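PDB 6FMX: phosphatidylglycerophosphatase B from Bacillus subtilis, which removes the terminal phosphate of phosphatidylglycerophosphate to give phosphatidylglycerol, and also dephosphorylates undecaprenyl pyrophosphate for lipid-carrier synthesis. Local coordinates for residues Val24-Phe29 against Leu201-Phe206; Arg120-Phe125 against Glu131-Phe136; Ile151-Val156 against Leu208-Asp213. One frame throughout, in Å; residues are numbered along the deposited sequence.

Contact 1: Val24-Phe29 against Leu201-Phe206. With OLC ((2R)-2,3-dihydroxypropyl (9Z)-octadec-9-enoate), chain C.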
loop_
_atom_site.group_PDB
_atom_site.type_symbol
_atom_site.label_atom_id
_atom_site.label_comp_id
_atom_site.label_asym_id
_atom_site.label_seq_id
_atom_site.Cartn_x
_atom_site.Cartn_y
_atom_site.Cartn_z
ATOM N N VAL A 24 4.118 -6.789 14.745
ATOM C CA VAL A 24 3.255 -6.532 15.895
ATOM C C VAL A 24 3.077 -5.033 16.111
ATOM O O VAL A 24 1.979 -4.565 16.437
ATOM C CB VAL A 24 3.809 -7.230 17.151
ATOM C CG1 VAL A 24 3.011 -6.824 18.379
ATOM C CG2 VAL A 24 3.753 -8.729 16.973
ATOM N N SER A 25 4.151 -4.258 15.937
ATOM C CA SER A 25 4.057 -2.811 16.103
ATOM C C SER A 25 3.099 -2.201 15.087
ATOM O O SER A 25 2.302 -1.317 15.423
ATOM C CB SER A 25 5.442 -2.180 15.976
ATOM O OG SER A 25 6.313 -2.652 16.993
ATOM N N LEU A 26 3.164 -2.668 13.838
ATOM C CA LEU A 26 2.256 -2.181 12.805
ATOM C C LEU A 26 0.815 -2.568 13.104
ATOM O O LEU A 26 -0.111 -1.785 12.858
ATOM C CB LEU A 26 2.677 -2.726 11.443
ATOM C CG LEU A 26 4.029 -2.238 10.935
ATOM C CD1 LEU A 26 4.563 -3.157 9.850
ATOM C CD2 LEU A 26 3.889 -0.821 10.413
ATOM N N PHE A 27 0.605 -3.782 13.619
ATOM C CA PHE A 27 -0.743 -4.213 13.973
ATOM C C PHE A 27 -1.298 -3.385 15.119
ATOM O O PHE A 27 -2.471 -2.983 15.097
ATOM C CB PHE A 27 -0.734 -5.695 14.343
ATOM C CG PHE A 27 -2.071 -6.226 14.759
ATOM C CD1 PHE A 27 -3.099 -6.352 13.840
ATOM C CD2 PHE A 27 -2.293 -6.620 16.068
ATOM C CE1 PHE A 27 -4.331 -6.848 14.222
ATOM C CE2 PHE A 27 -3.520 -7.122 16.455
ATOM C CZ PHE A 27 -4.539 -7.235 15.529
ATOM N N LEU A 28 -0.473 -3.126 16.136
ATOM C CA LEU A 28 -0.907 -2.288 17.247
ATOM C C LEU A 28 -1.143 -0.852 16.788
ATOM O O LEU A 28 -2.073 -0.189 17.259
ATOM C CB LEU A 28 0.128 -2.333 18.368
ATOM C CG LEU A 28 0.195 -3.685 19.086
ATOM C CD1 LEU A 28 1.290 -3.704 20.141
ATOM C CD2 LEU A 28 -1.149 -4.020 19.702
ATOM N N PHE A 29 -0.310 -0.359 15.870
ATOM C CA PHE A 29 -0.519 0.981 15.337
ATOM C C PHE A 29 -1.855 1.079 14.614
ATOM O O PHE A 29 -2.547 2.096 14.712
ATOM C CB PHE A 29 0.620 1.366 14.393
ATOM C CG PHE A 29 0.407 2.683 13.698
ATOM C CD1 PHE A 29 0.590 3.879 14.374
ATOM C CD2 PHE A 29 0.006 2.725 12.374
ATOM C CE1 PHE A 29 0.391 5.093 13.735
ATOM C CE2 PHE A 29 -0.191 3.937 11.733
ATOM C CZ PHE A 29 -0.000 5.123 12.417
ATOM N N LEU A 201 -1.005 -1.871 7.543
ATOM C CA LEU A 201 -1.415 -3.251 7.306
ATOM C C LEU A 201 -0.827 -3.854 6.031
ATOM O O LEU A 201 -0.562 -5.061 6.000
ATOM C CB LEU A 201 -2.939 -3.358 7.275
ATOM C CG LEU A 201 -3.671 -3.081 8.590
ATOM C CD1 LEU A 201 -5.146 -3.289 8.398
ATOM C CD2 LEU A 201 -3.170 -3.991 9.694
ATOM N N GLY A 202 -0.621 -3.061 4.979
ATOM C CA GLY A 202 0.101 -3.571 3.826
ATOM C C GLY A 202 1.532 -3.929 4.171
ATOM O O GLY A 202 2.044 -4.972 3.749
ATOM N N LEU A 203 2.200 -3.073 4.949
ATOM C CA LEU A 203 3.555 -3.362 5.405
ATOM C C LEU A 203 3.580 -4.591 6.307
ATOM O O LEU A 203 4.513 -5.402 6.244
ATOM C CB LEU A 203 4.111 -2.143 6.138
ATOM C CG LEU A 203 5.577 -1.713 6.053
ATOM C CD1 LEU A 203 6.157 -1.908 4.655
ATOM C CD2 LEU A 203 5.678 -0.255 6.485
ATOM N N LEU A 204 2.560 -4.741 7.154
ATOM C CA LEU A 204 2.448 -5.935 7.984
ATOM C C LEU A 204 2.406 -7.197 7.129
ATOM O O LEU A 204 3.117 -8.172 7.402
ATOM C CB LEU A 204 1.200 -5.825 8.867
ATOM C CG LEU A 204 0.967 -6.857 9.974
ATOM C CD1 LEU A 204 0.101 -6.211 11.034
ATOM C CD2 LEU A 204 0.266 -8.074 9.431
ATOM N N LEU A 205 1.566 -7.202 6.086
ATOM C CA LEU A 205 1.474 -8.373 5.216
ATOM C C LEU A 205 2.786 -8.643 4.497
ATOM O O LEU A 205 3.153 -9.809 4.296
ATOM C CB LEU A 205 0.342 -8.195 4.207
ATOM C CG LEU A 205 -1.040 -8.206 4.864
ATOM C CD1 LEU A 205 -2.132 -7.822 3.878
ATOM C CD2 LEU A 205 -1.307 -9.581 5.437
ATOM N N PHE A 206 3.496 -7.581 4.100
ATOM C CA PHE A 206 4.829 -7.737 3.529
ATOM C C PHE A 206 5.763 -8.459 4.493
ATOM O O PHE A 206 6.413 -9.449 4.129
ATOM C CB PHE A 206 5.401 -6.364 3.158
ATOM C CG PHE A 206 6.916 -6.321 3.100
ATOM C CD1 PHE A 206 7.611 -7.012 2.119
ATOM C CD2 PHE A 206 7.638 -5.577 4.022
ATOM C CE1 PHE A 206 8.998 -6.965 2.059
ATOM C CE2 PHE A 206 9.020 -5.529 3.972
ATOM C CZ PHE A 206 9.702 -6.223 2.991
HETATM C C18 OLC C . 5.234 1.345 16.458
HETATM C C10 OLC C . 2.325 5.117 18.065
HETATM C C9 OLC C . 1.562 6.177 17.892
HETATM C C17 OLC C . 4.917 1.806 17.882
HETATM C C11 OLC C . 1.768 3.696 17.950
HETATM C C8 OLC C . 0.081 6.017 17.554
HETATM C C24 OLC C . -6.922 13.216 21.788
HETATM C C16 OLC C . 4.618 0.636 18.824
HETATM C C12 OLC C . 1.954 3.006 19.303
HETATM C C7 OLC C . -0.492 7.355 17.081
HETATM C C15 OLC C . 3.334 -0.101 18.441
HETATM C C13 OLC C . 1.614 1.519 19.285
HETATM C C6 OLC C . -1.779 7.118 16.288
HETATM C C14 OLC C . 2.212 0.861 18.052
HETATM C C5 OLC C . -1.992 8.266 15.306
HETATM C C4 OLC C . -3.340 8.923 15.581
HETATM C C3 OLC C . -3.193 9.905 16.742
HETATM C C2 OLC C . -4.015 9.390 17.916
HETATM C C21 OLC C . -5.411 11.873 20.356
HETATM C C1 OLC C . -4.153 10.510 18.939
HETATM C C22 OLC C . -6.737 11.882 21.077
HETATM O O19 OLC C . -3.227 11.213 19.175
HETATM O O25 OLC C . -8.281 13.347 22.112
HETATM O O23 OLC C . -7.721 11.726 20.102
HETATM O O20 OLC C . -5.374 10.707 19.587
#

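Contact 2: Arg120-Phe125 against Glu131-Phe136. With WO4 (tungstate(VI)ion), chain G.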
loop_
_atom_site.group_PDB
_atom_site.type_symbol
_atom_site.label_atom_id
_atom_site.label_comp_id
_atom_site.label_asym_id
_atom_site.label_seq_id
_atom_site.Cartn_x
_atom_site.Cartn_y
_atom_site.Cartn_z
ATOM N N ARG A 120 -16.245 4.125 7.472
ATOM C CA ARG A 120 -15.921 5.544 7.540
ATOM C C ARG A 120 -16.377 6.268 6.277
ATOM O O ARG A 120 -16.186 5.784 5.158
ATOM C CB ARG A 120 -14.422 5.770 7.750
ATOM C CG ARG A 120 -14.133 7.216 8.165
ATOM C CD ARG A 120 -12.684 7.610 8.010
ATOM N NE ARG A 120 -12.356 8.830 8.744
ATOM C CZ ARG A 120 -11.113 9.192 9.044
ATOM N NH1 ARG A 120 -10.091 8.429 8.659
ATOM N NH2 ARG A 120 -10.883 10.308 9.722
ATOM N N VAL A 121 -16.976 7.444 6.474
ATOM C CA VAL A 121 -17.419 8.284 5.368
ATOM C C VAL A 121 -16.210 8.954 4.727
ATOM O O VAL A 121 -15.273 9.380 5.414
ATOM C CB VAL A 121 -18.446 9.314 5.883
ATOM C CG1 VAL A 121 -18.833 10.281 4.803
ATOM C CG2 VAL A 121 -19.696 8.624 6.411
ATOM N N ARG A 122 -16.224 9.044 3.393
ATOM C CA ARG A 122 -15.137 9.662 2.643
ATOM C C ARG A 122 -15.075 11.168 2.909
ATOM O O ARG A 122 -16.045 11.765 3.377
ATOM C CB ARG A 122 -15.331 9.411 1.150
ATOM C CG ARG A 122 -15.279 7.961 0.747
ATOM C CD ARG A 122 -13.928 7.629 0.146
ATOM N NE ARG A 122 -13.817 6.222 -0.206
ATOM C CZ ARG A 122 -12.801 5.711 -0.889
ATOM N NH1 ARG A 122 -11.814 6.501 -1.281
ATOM N NH2 ARG A 122 -12.771 4.416 -1.177
ATOM N N PRO A 123 -13.935 11.808 2.612
ATOM C CA PRO A 123 -13.845 13.265 2.832
ATOM C C PRO A 123 -14.922 14.067 2.111
ATOM O O PRO A 123 -15.617 14.881 2.741
ATOM C CB PRO A 123 -12.437 13.599 2.315
ATOM C CG PRO A 123 -11.654 12.333 2.555
ATOM C CD PRO A 123 -12.624 11.218 2.254
ATOM N N ASP A 124 -15.054 13.874 0.795
ATOM C CA ASP A 124 -16.088 14.499 -0.043
ATOM C C ASP A 124 -16.104 16.025 0.049
ATOM O O ASP A 124 -17.155 16.654 -0.089
ATOM C CB ASP A 124 -17.474 13.926 0.257
ATOM C CG ASP A 124 -17.801 12.748 -0.640
ATOM O OD1 ASP A 124 -17.570 12.866 -1.870
ATOM O OD2 ASP A 124 -18.253 11.701 -0.132
ATOM N N PHE A 125 -14.941 16.636 0.251
ATOM C CA PHE A 125 -14.794 18.074 0.078
ATOM C C PHE A 125 -14.474 18.433 -1.360
ATOM O O PHE A 125 -15.048 19.380 -1.904
ATOM C CB PHE A 125 -13.693 18.617 0.991
ATOM C CG PHE A 125 -13.879 18.251 2.429
ATOM C CD1 PHE A 125 -14.939 18.775 3.154
ATOM C CD2 PHE A 125 -13.001 17.382 3.061
ATOM C CE1 PHE A 125 -15.127 18.434 4.479
ATOM C CE2 PHE A 125 -13.180 17.043 4.392
ATOM C CZ PHE A 125 -14.244 17.570 5.099
ATOM N N GLU A 131 -14.703 7.132 -6.418
ATOM C CA GLU A 131 -14.606 6.056 -5.443
ATOM C C GLU A 131 -16.006 5.526 -5.175
ATOM O O GLU A 131 -16.990 6.260 -5.291
ATOM C CB GLU A 131 -13.945 6.528 -4.138
ATOM C CG GLU A 131 -14.540 7.814 -3.557
ATOM C CD GLU A 131 -15.844 7.569 -2.826
ATOM O OE1 GLU A 131 -16.653 8.514 -2.677
ATOM O OE2 GLU A 131 -16.057 6.411 -2.393
ATOM N N SER A 132 -16.094 4.249 -4.816
ATOM C CA SER A 132 -17.383 3.612 -4.561
ATOM C C SER A 132 -17.321 2.725 -3.325
ATOM O O SER A 132 -17.854 1.612 -3.316
ATOM C CB SER A 132 -17.843 2.803 -5.771
ATOM O OG SER A 132 -17.082 1.614 -5.889
ATOM N N SER A 133 -16.692 3.210 -2.255
ATOM C CA SER A 133 -16.541 2.414 -1.044
ATOM C C SER A 133 -16.237 3.330 0.133
ATOM O O SER A 133 -16.033 4.537 -0.025
ATOM C CB SER A 133 -15.438 1.366 -1.204
ATOM O OG SER A 133 -14.167 1.984 -1.178
ATOM N N PHE A 134 -16.197 2.728 1.319
ATOM C CA PHE A 134 -15.871 3.469 2.526
ATOM C C PHE A 134 -14.389 3.841 2.533
ATOM O O PHE A 134 -13.597 3.381 1.705
ATOM C CB PHE A 134 -16.260 2.664 3.767
ATOM C CG PHE A 134 -17.745 2.598 3.983
ATOM C CD1 PHE A 134 -18.467 3.752 4.199
ATOM C CD2 PHE A 134 -18.420 1.391 3.933
ATOM C CE1 PHE A 134 -19.844 3.708 4.377
ATOM C CE2 PHE A 134 -19.791 1.337 4.115
ATOM C CZ PHE A 134 -20.505 2.496 4.333
ATOM N N SER A 135 -14.022 4.699 3.486
ATOM C CA SER A 135 -12.757 5.425 3.413
ATOM C C SER A 135 -11.599 4.720 4.117
ATOM O O SER A 135 -10.450 4.862 3.690
ATOM C CB SER A 135 -12.931 6.823 4.011
ATOM O OG SER A 135 -11.981 7.715 3.481
ATOM N N PHE A 136 -11.859 3.968 5.189
ATOM C CA PHE A 136 -10.797 3.476 6.068
ATOM C C PHE A 136 -10.767 1.948 6.099
ATOM O O PHE A 136 -11.794 1.324 6.397
ATOM C CB PHE A 136 -10.994 4.016 7.510
ATOM C CG PHE A 136 -9.875 3.646 8.468
ATOM C CD1 PHE A 136 -9.913 2.452 9.171
ATOM C CD2 PHE A 136 -8.799 4.499 8.673
ATOM C CE1 PHE A 136 -8.887 2.104 10.048
ATOM C CE2 PHE A 136 -7.771 4.163 9.561
ATOM C CZ PHE A 136 -7.820 2.967 10.245
HETATM W W WO4 G . -9.249 3.492 -2.082
HETATM O O1 WO4 G . -10.342 5.107 -2.674
HETATM O O2 WO4 G . -9.960 2.723 -0.344
HETATM O O3 WO4 G . -9.471 2.009 -3.460
HETATM O O4 WO4 G . -7.362 4.110 -1.793
HETATM O O HOH W 1 -14.187 2.262 6.432
HETATM O O HOH W 2 -15.476 10.911 -2.882
#

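Contact 3: Ile151-Val156 against Leu208-Asp213. With OLC ((2R)-2,3-dihydroxypropyl (9Z)-octadec-9-enoate), chain E.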
loop_
_atom_site.group_PDB
_atom_site.type_symbol
_atom_site.label_atom_id
_atom_site.label_comp_id
_atom_site.label_asym_id
_atom_site.label_seq_id
_atom_site.Cartn_x
_atom_site.Cartn_y
_atom_site.Cartn_z
ATOM N N ILE A 151 7.459 -7.029 -4.054
ATOM C CA ILE A 151 8.159 -7.117 -5.334
ATOM C C ILE A 151 9.650 -6.903 -5.132
ATOM O O ILE A 151 10.483 -7.653 -5.658
ATOM C CB ILE A 151 7.574 -6.103 -6.334
ATOM C CG1 ILE A 151 6.216 -6.575 -6.850
ATOM C CG2 ILE A 151 8.561 -5.859 -7.485
ATOM C CD1 ILE A 151 5.458 -5.504 -7.663
ATOM N N ALA A 152 10.008 -5.874 -4.359
ATOM C CA ALA A 152 11.411 -5.614 -4.057
ATOM C C ALA A 152 12.076 -6.834 -3.433
ATOM O O ALA A 152 13.199 -7.193 -3.803
ATOM C CB ALA A 152 11.534 -4.411 -3.124
ATOM N N TYR A 153 11.396 -7.477 -2.480
ATOM C CA TYR A 153 11.989 -8.632 -1.814
ATOM C C TYR A 153 12.269 -9.751 -2.807
ATOM O O TYR A 153 13.369 -10.317 -2.820
ATOM C CB TYR A 153 11.076 -9.135 -0.690
ATOM C CG TYR A 153 11.526 -10.480 -0.152
ATOM C CD1 TYR A 153 12.622 -10.568 0.688
ATOM C CD2 TYR A 153 10.858 -11.653 -0.483
ATOM C CE1 TYR A 153 13.058 -11.794 1.186
ATOM C CE2 TYR A 153 11.281 -12.883 0.006
ATOM C CZ TYR A 153 12.383 -12.941 0.836
ATOM O OH TYR A 153 12.808 -14.149 1.321
ATOM N N PHE A 154 11.291 -10.077 -3.655
ATOM C CA PHE A 154 11.471 -11.194 -4.571
ATOM C C PHE A 154 12.398 -10.856 -5.733
ATOM O O PHE A 154 13.110 -11.739 -6.222
ATOM C CB PHE A 154 10.113 -11.672 -5.075
ATOM C CG PHE A 154 9.367 -12.511 -4.070
ATOM C CD1 PHE A 154 9.843 -13.759 -3.712
ATOM C CD2 PHE A 154 8.201 -12.042 -3.476
ATOM C CE1 PHE A 154 9.172 -14.535 -2.779
ATOM C CE2 PHE A 154 7.513 -12.814 -2.537
ATOM C CZ PHE A 154 7.995 -14.063 -2.189
ATOM N N LEU A 155 12.432 -9.596 -6.175
ATOM C CA LEU A 155 13.411 -9.217 -7.193
ATOM C C LEU A 155 14.833 -9.359 -6.666
ATOM O O LEU A 155 15.698 -9.925 -7.343
ATOM C CB LEU A 155 13.167 -7.789 -7.679
ATOM C CG LEU A 155 11.913 -7.537 -8.529
ATOM C CD1 LEU A 155 11.876 -6.078 -8.973
ATOM C CD2 LEU A 155 11.816 -8.499 -9.723
ATOM N N VAL A 156 15.095 -8.843 -5.463
ATOM C CA VAL A 156 16.418 -8.982 -4.864
ATOM C C VAL A 156 16.731 -10.451 -4.590
ATOM O O VAL A 156 17.888 -10.876 -4.690
ATOM C CB VAL A 156 16.510 -8.115 -3.587
ATOM C CG1 VAL A 156 17.686 -8.526 -2.709
ATOM C CG2 VAL A 156 16.623 -6.634 -3.955
ATOM N N LEU A 208 5.085 -10.318 6.960
ATOM C CA LEU A 208 4.654 -11.692 7.195
ATOM C C LEU A 208 5.109 -12.622 6.077
ATOM O O LEU A 208 5.628 -13.716 6.344
ATOM C CB LEU A 208 3.137 -11.758 7.348
ATOM C CG LEU A 208 2.549 -11.253 8.666
ATOM C CD1 LEU A 208 1.046 -11.453 8.645
ATOM C CD2 LEU A 208 3.163 -11.990 9.852
ATOM N N VAL A 209 4.919 -12.212 4.821
ATOM C CA VAL A 209 5.273 -13.084 3.706
ATOM C C VAL A 209 6.790 -13.156 3.537
ATOM O O VAL A 209 7.322 -14.212 3.175
ATOM C CB VAL A 209 4.557 -12.637 2.414
ATOM C CG1 VAL A 209 5.082 -11.302 1.905
ATOM C CG2 VAL A 209 4.668 -13.711 1.336
ATOM N N LYS A 210 7.511 -12.072 3.843
ATOM C CA LYS A 210 8.973 -12.123 3.837
ATOM C C LYS A 210 9.493 -13.058 4.924
ATOM O O LYS A 210 10.357 -13.905 4.670
ATOM C CB LYS A 210 9.553 -10.723 4.020
ATOM C CG LYS A 210 11.026 -10.688 4.358
ATOM C CD LYS A 210 11.562 -9.265 4.324
ATOM C CE LYS A 210 13.017 -9.238 3.897
ATOM N NZ LYS A 210 13.920 -9.247 5.079
ATOM N N GLY A 211 8.973 -12.918 6.146
ATOM C CA GLY A 211 9.401 -13.796 7.227
ATOM C C GLY A 211 9.130 -15.259 6.940
ATOM O O GLY A 211 9.955 -16.129 7.249
ATOM N N PHE A 212 7.971 -15.555 6.344
ATOM C CA PHE A 212 7.645 -16.923 5.960
ATOM C C PHE A 212 8.618 -17.451 4.913
ATOM O O PHE A 212 9.166 -18.548 5.052
ATOM C CB PHE A 212 6.217 -16.980 5.428
ATOM C CG PHE A 212 5.837 -18.306 4.823
ATOM C CD1 PHE A 212 5.504 -19.382 5.631
ATOM C CD2 PHE A 212 5.803 -18.471 3.449
ATOM C CE1 PHE A 212 5.139 -20.593 5.078
ATOM C CE2 PHE A 212 5.450 -19.683 2.889
ATOM C CZ PHE A 212 5.112 -20.744 3.700
ATOM N N ASP A 213 8.818 -16.686 3.841
ATOM C CA ASP A 213 9.675 -17.145 2.758
ATOM C C ASP A 213 11.092 -17.401 3.250
ATOM O O ASP A 213 11.745 -18.365 2.835
ATOM C CB ASP A 213 9.678 -16.113 1.635
ATOM C CG ASP A 213 10.434 -16.592 0.427
ATOM O OD1 ASP A 213 9.896 -17.465 -0.285
ATOM O OD2 ASP A 213 11.567 -16.114 0.208
HETATM C C18 OLC E . 5.169 -17.228 9.271
HETATM C C10 OLC E . 0.952 -14.325 2.920
HETATM C C9 OLC E . -0.252 -14.638 2.487
HETATM C C17 OLC E . 3.965 -16.438 8.764
HETATM C C11 OLC E . 1.377 -14.615 4.356
HETATM C C8 OLC E . -1.285 -15.311 3.394
HETATM C C24 OLC E . -10.229 -10.711 -3.431
HETATM C C16 OLC E . 2.882 -17.422 8.320
HETATM C C12 OLC E . 2.553 -15.591 4.340
HETATM C C7 OLC E . -2.005 -16.405 2.595
HETATM C C15 OLC E . 2.160 -16.859 7.097
HETATM C C13 OLC E . 2.044 -17.009 4.572
HETATM C C6 OLC E . -3.515 -16.372 2.852
HETATM C C14 OLC E . 2.668 -17.574 5.846
HETATM C C5 OLC E . -4.283 -16.577 1.540
HETATM C C4 OLC E . -5.659 -15.896 1.561
HETATM C C3 OLC E . -6.071 -15.545 0.127
HETATM C C2 OLC E . -7.324 -14.669 0.147
HETATM C C21 OLC E . -8.855 -12.670 -2.591
HETATM C C1 OLC E . -7.753 -14.295 -1.273
HETATM C C22 OLC E . -9.608 -11.396 -2.223
HETATM O O19 OLC E . -7.106 -14.638 -2.202
HETATM O O25 OLC E . -11.252 -9.871 -2.961
HETATM O O23 OLC E . -10.642 -11.717 -1.337
HETATM O O20 OLC E . -8.910 -13.535 -1.486
#

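Contact 1: Val24-Phe29 against Leu201-Phe206
L26 meets L203 and L204 where two transmembrane helices come close on the surface of the bundle, a small example of apolar side chains meeting between two helices. With CG turned anti to the carbonyl carbon (chi1 -65°), L26 lays its methyl CD1 against N of L204 (3.7 Å) and beside CB of L203 (3.9 Å). The two side chains of L26 and L204 also face each other at their bases, CB to CB at 4.3 Å. F27 touches with CB, which L204 reaches with its methyl CD1 at 3.5 Å, while the ring receives that methyl only at an oblique tilt. L28 turns from the helix pair to a bound monoolein, its CB beside the lipid chain. F29 belongs to the same lipid side: its ring offers an edge, CD1, to C11 of the acyl chain at 3.8 Å, and it also touches S200. Cutting this side chain back to an alanine is likely to leave C11 without its ring edge and a gap beside S200. The segment axes pass 8.8 Å apart at 156°, the near-antiparallel pairing of helices 21-36 and 192-215 in an α-helical membrane bundle.

Contact 2: Arg120-Phe125 against Glu131-Phe136
E131 OE2 holds two nitrogens close by, only one of them through a hydrogen bond. The backbone N of S133 donates to it at 3.3 Å, nearly in line with the C-O bond, whereas NE of R122, 3.1 Å away, contributes charge alone, because the oxygen lies well out of the guanidinium plane. R122 is the arginine of the K-x6-RP signature, the first phosphatase sequence motif of the PAP2 family, which P123 ends, and residues 131-136 wrap its side chain. The arginine bends at chi2 (-101°), and its planar end then binds S133 side-on, NE to the carbonyl O at 2.8 Å and NH2 to OG at 2.8 Å. The first donor stands above the carbonyl plane of S133; both acceptors nevertheless lie close to the guanidinium plane. E131 CB sits over the centre of one guanidinium face, 3.5 Å above it, so the group is fixed in rotation by in-plane bonds and packed from above. Its outer edge meets the bound tungstate, whose O1 lies near the plane beside NH1, with a weak bond from NH2; K115 and R184 bind the same anion, which mimics phosphate.

Further along, S135 N donates to R120 O at 2.9 Å, and the aliphatic part of R120 crosses F136, CB to CB at 3.9 Å. The charged end of R120 goes on to D194 and D46. S135 OG bonds to D194 as well, the aspartate inferred to stabilise the nucleophilic histidine, so this folding of the loop on itself probably helps to position D194. At the far end one water donates to both D124 OD1 and E131 OE1, 2.7 Å from the latter.

Contact 3: Ile151-Val156 against Leu208-Asp213
Y153 reaches across to K210 and D213, and each part of its side chain meets something different. The contact joins transmembrane helices 139-158 and 192-215, near their C-terminal ends, in the helical bundle of the PAP2 family. At the base, CB packs near the ring of F206, one turn before K210 on the partner helix. CG stands anti to the backbone N (chi1 169°), which directs the ring at helix 192-215. On one flank CD1 and CE1 both meet K210 CE and CG, CD1 touching CE at 3.5 Å; K210 CG rides over the ring face, 4.2 Å from the centroid, a CH-pi contact displaced toward the rim. On the other flank the CD2 edge of Y153 points onto the face of F154, 3.8 Å above its centre. CE2 and CZ then run alongside D213, whose carboxylate approaches at the ring edge with its plane nearly perpendicular (84°) to the ring. At the tip OH donates to D213 OD2 at 2.6 Å, meeting the anti lone pair of that oxygen. The second oxygen, OD1, faces the edge of F154 at CE1, 3.9 Å off.

Around this core, Y170 of helix 166-186 touches both Y153 and K210. A bound monoolein lies along the outer side of helix 192-215, its C14 over the face of F212. The segment axes run 10.9 Å apart at only 26°, with side chains rather than backbones bridging the distance. Chemically, a phenol donates to a buried carboxylate and is itself met by K217: K157, in a salt bridge with D213 OD2, would probably favour an ionised D213 despite its burial, and the charged acceptor probably strengthens the short bond from the tyrosine.

How the contacts relate
Starting from the N terminus, helix 21-36 opens contact 1, whose partner segment arrives only on the last helix, 192-215, so this contact closes a loop of 171 residues. Contact 2 is nested within that loop: its two segments close a short turn of the extracellular connection between helices 96-118 and 139-158. Next, helix 139-158 opens contact 3, which also ends on helix 192-215, beyond the segment used by contact 1; contacts 1 and 3 therefore cross, and they touch where F206 meets Y153. Contact 2 lies about 31 Å from contact 3, centre to centre, on the opposite side of the chain's centre. The final helix thus joins the N-terminal helix to the bundle, and the tungstate-binding loop of contact 2 lies toward its N-terminal end.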